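Local coordinates for quinoline 2-oxidoreductase small subunit (Pseudomonas putida, PDB 1T3Q), which carries two [2Fe-2S] clusters of a molybdenum hydroxylase that oxidises quinoline, probably relaying electrons from the molybdenum centre toward FAD, at residues Val52-Ile60 against Ala112-Ser120. Residues are numbered along the deposited sequence; the frame is centred on the assembly and turned at random.
Sequences VCGSCTILI and AGMLATARS. With FES (Fe2/s2 (inorganic) cluster), chain H.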
loop_
_atom_site.group_PDB
_atom_site.type_symbol
_atom_site.label_atom_id
_atom_site.label_comp_id
_atom_site.label_asym_id
_atom_site.label_seq_id
_atom_site.Cartn_x
_atom_site.Cartn_y
_atom_site.Cartn_z
ATOM N N VAL A 52 4.682 19.576 -26.237
ATOM C CA VAL A 52 6.104 19.881 -26.322
ATOM C C VAL A 52 7.106 18.857 -25.776
ATOM O O VAL A 52 8.076 18.519 -26.458
ATOM C CB VAL A 52 6.420 21.245 -25.637
ATOM C CG1 VAL A 52 7.910 21.559 -25.762
ATOM C CG2 VAL A 52 5.587 22.363 -26.267
ATOM N N CYS A 53 6.884 18.356 -24.564
ATOM C CA CYS A 53 7.857 17.449 -23.959
ATOM C C CYS A 53 7.989 16.058 -24.557
ATOM O O CYS A 53 9.071 15.471 -24.513
ATOM C CB CYS A 53 7.619 17.340 -22.456
ATOM S SG CYS A 53 6.236 16.348 -21.970
ATOM N N GLY A 54 6.900 15.529 -25.103
ATOM C CA GLY A 54 6.956 14.209 -25.713
ATOM C C GLY A 54 6.857 13.036 -24.757
ATOM O O GLY A 54 6.907 11.885 -25.187
ATOM N N SER A 55 6.698 13.304 -23.463
ATOM C CA SER A 55 6.615 12.227 -22.478
ATOM C C SER A 55 5.404 11.309 -22.640
ATOM O O SER A 55 5.423 10.176 -22.161
ATOM C CB SER A 55 6.602 12.799 -21.055
ATOM O OG SER A 55 5.346 13.389 -20.769
ATOM N N CYS A 56 4.355 11.805 -23.295
ATOM C CA CYS A 56 3.119 11.047 -23.501
ATOM C C CYS A 56 3.078 10.411 -24.882
ATOM O O CYS A 56 2.035 9.917 -25.306
ATOM C CB CYS A 56 1.906 11.974 -23.405
ATOM S SG CYS A 56 1.844 13.115 -24.807
ATOM N N THR A 57 4.202 10.438 -25.583
ATOM C CA THR A 57 4.253 9.879 -26.928
ATOM C C THR A 57 3.971 8.384 -26.957
ATOM O O THR A 57 4.591 7.609 -26.226
ATOM C CB THR A 57 5.628 10.151 -27.580
ATOM O OG1 THR A 57 5.877 11.564 -27.591
ATOM C CG2 THR A 57 5.654 9.633 -29.028
ATOM N N ILE A 58 3.016 7.984 -27.795
ATOM C CA ILE A 58 2.659 6.577 -27.953
ATOM C C ILE A 58 2.522 6.305 -29.446
ATOM O O ILE A 58 2.622 7.219 -30.254
ATOM C CB ILE A 58 1.316 6.243 -27.268
ATOM C CG1 ILE A 58 0.196 7.099 -27.865
ATOM C CG2 ILE A 58 1.429 6.450 -25.759
ATOM C CD1 ILE A 58 -1.179 6.788 -27.311
ATOM N N LEU A 59 2.313 5.051 -29.819
ATOM C CA LEU A 59 2.149 4.739 -31.234
ATOM C C LEU A 59 0.683 4.438 -31.505
ATOM O O LEU A 59 0.066 3.619 -30.815
ATOM C CB LEU A 59 3.002 3.531 -31.637
ATOM C CG LEU A 59 4.520 3.632 -31.451
ATOM C CD1 LEU A 59 5.179 2.331 -31.909
ATOM C CD2 LEU A 59 5.065 4.797 -32.248
ATOM N N ILE A 60 0.124 5.125 -32.493
ATOM C CA ILE A 60 -1.258 4.917 -32.895
ATOM C C ILE A 60 -1.193 4.464 -34.352
ATOM O O ILE A 60 -0.747 5.208 -35.234
ATOM C CB ILE A 60 -2.088 6.208 -32.740
ATOM C CG1 ILE A 60 -2.155 6.586 -31.253
ATOM C CG2 ILE A 60 -3.495 5.999 -33.289
ATOM C CD1 ILE A 60 -3.051 7.767 -30.937
ATOM N N ALA A 112 9.253 6.261 -21.500
ATOM C CA ALA A 112 8.169 5.721 -22.324
ATOM C C ALA A 112 8.095 6.463 -23.668
ATOM O O ALA A 112 8.019 5.841 -24.737
ATOM C CB ALA A 112 6.842 5.822 -21.580
ATOM N N GLY A 113 8.133 7.791 -23.618
ATOM C CA GLY A 113 8.084 8.588 -24.834
ATOM C C GLY A 113 9.302 8.386 -25.723
ATOM O O GLY A 113 9.180 8.344 -26.952
ATOM N N MET A 114 10.477 8.270 -25.108
ATOM C CA MET A 114 11.715 8.049 -25.846
ATOM C C MET A 114 11.613 6.760 -26.657
ATOM O O MET A 114 11.943 6.733 -27.839
ATOM C CB MET A 114 12.904 7.928 -24.885
ATOM C CG MET A 114 13.347 9.231 -24.245
ATOM S SD MET A 114 14.007 10.371 -25.453
ATOM C CE MET A 114 14.082 11.897 -24.440
ATOM N N LEU A 115 11.154 5.695 -26.007
ATOM C CA LEU A 115 11.018 4.392 -26.653
ATOM C C LEU A 115 10.062 4.409 -27.845
ATOM O O LEU A 115 10.332 3.779 -28.877
ATOM C CB LEU A 115 10.564 3.345 -25.628
ATOM C CG LEU A 115 11.589 2.996 -24.539
ATOM C CD1 LEU A 115 10.928 2.184 -23.438
ATOM C CD2 LEU A 115 12.749 2.224 -25.153
ATOM N N ALA A 116 8.952 5.131 -27.706
ATOM C CA ALA A 116 7.967 5.227 -28.780
ATOM C C ALA A 116 8.612 5.850 -30.018
ATOM O O ALA A 116 8.538 5.298 -31.121
ATOM C CB ALA A 116 6.763 6.072 -28.320
ATOM N N THR A 117 9.263 6.992 -29.839
ATOM C CA THR A 117 9.903 7.658 -30.963
ATOM C C THR A 117 11.031 6.793 -31.531
ATOM O O THR A 117 11.168 6.669 -32.750
ATOM C CB THR A 117 10.465 9.038 -30.558
ATOM O OG1 THR A 117 9.396 9.863 -30.078
ATOM C CG2 THR A 117 11.110 9.726 -31.758
ATOM N N ALA A 118 11.821 6.181 -30.655
ATOM C CA ALA A 118 12.927 5.340 -31.113
ATOM C C ALA A 118 12.422 4.167 -31.957
ATOM O O ALA A 118 13.014 3.841 -32.992
ATOM C CB ALA A 118 13.725 4.827 -29.928
ATOM N N ARG A 119 11.334 3.537 -31.526
ATOM C CA ARG A 119 10.784 2.411 -32.278
ATOM C C ARG A 119 10.413 2.862 -33.683
ATOM O O ARG A 119 10.706 2.181 -34.665
ATOM C CB ARG A 119 9.544 1.840 -31.587
ATOM C CG ARG A 119 9.801 1.125 -30.277
ATOM C CD ARG A 119 8.547 0.383 -29.846
ATOM N NE ARG A 119 8.222 -0.682 -30.792
ATOM C CZ ARG A 119 7.016 -1.221 -30.943
ATOM N NH1 ARG A 119 6.833 -2.186 -31.830
ATOM N NH2 ARG A 119 5.991 -0.788 -30.218
ATOM N N SER A 120 9.766 4.020 -33.772
ATOM C CA SER A 120 9.357 4.566 -35.059
ATOM C C SER A 120 10.555 4.769 -35.979
ATOM O O SER A 120 10.500 4.445 -37.164
ATOM C CB SER A 120 8.638 5.900 -34.861
ATOM O OG SER A 120 8.264 6.450 -36.112
HETATM FE FE1 FES H . 4.145 16.768 -22.923
HETATM FE FE2 FES H . 2.161 15.330 -24.109
HETATM S S1 FES H . 3.773 16.282 -25.149
HETATM S S2 FES H . 2.523 15.662 -21.867
HETATM O O HOH W 1 7.674 9.107 -21.159
HETATM O O HOH W 2 5.068 5.035 -25.346
#
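Thr57 and Ala116 make the central apolar contact between strand 57-60 and helix 112-120: Thr57 CG2 lies 3.8 Å from Ala116 CB. In Thr57, chi1 of -57° sets OG1 beside the backbone N, anti to the carbonyl carbon, and leaves CG2 anti to the N, facing the helix. Two residues along the strand, Leu59 sends its two branches to different targets. CD2 rests against the carbonyl of Ala116, and CD1 covers one face of the Arg119 guanidinium, 3.6 Å from NH2; that group also forms a salt bridge with Glu81.

The closest backbone approach is at Gly113, whose CA sits 3.5 Å from Gly54 O in a CA-H...O contact; a CB there would clash with this oxygen. The axes of strand 57-60 and helix 112-120 approach to 6.8 Å at 41°. The strand belongs to the plant-type ferredoxin (beta-grasp) domain and the helix to the all-helical second [2Fe-2S] domain, so this is an interdomain seam, as in xanthine oxidase relatives. Just before the strand, Cys53 SG and Cys56 SG each bind one iron of the cluster, which Cys48 and Cys68 complete.

Polar linkage across the seam runs through water. One water sits between Ser55 O and Gly113 N, accepting from the latter at 2.8 Å; a second is within hydrogen-bonding distance of both Thr57 O and Ala112 O.

Within the cluster loop, a type I turn from Gly54 to Thr57 is closed by Thr57 N donating to Gly54 O, and Thr57 OG1 adds a second bond to that oxygen, 2.6 Å away and from the same face of its plane, tilted 29° out of it. An alanine at Thr57 removes both branches and would probably leave Gly54 O with one fewer donor and open a gap beside Ala116 CB and Thr117 OG1, the latter hydrogen-bonded to Asn140.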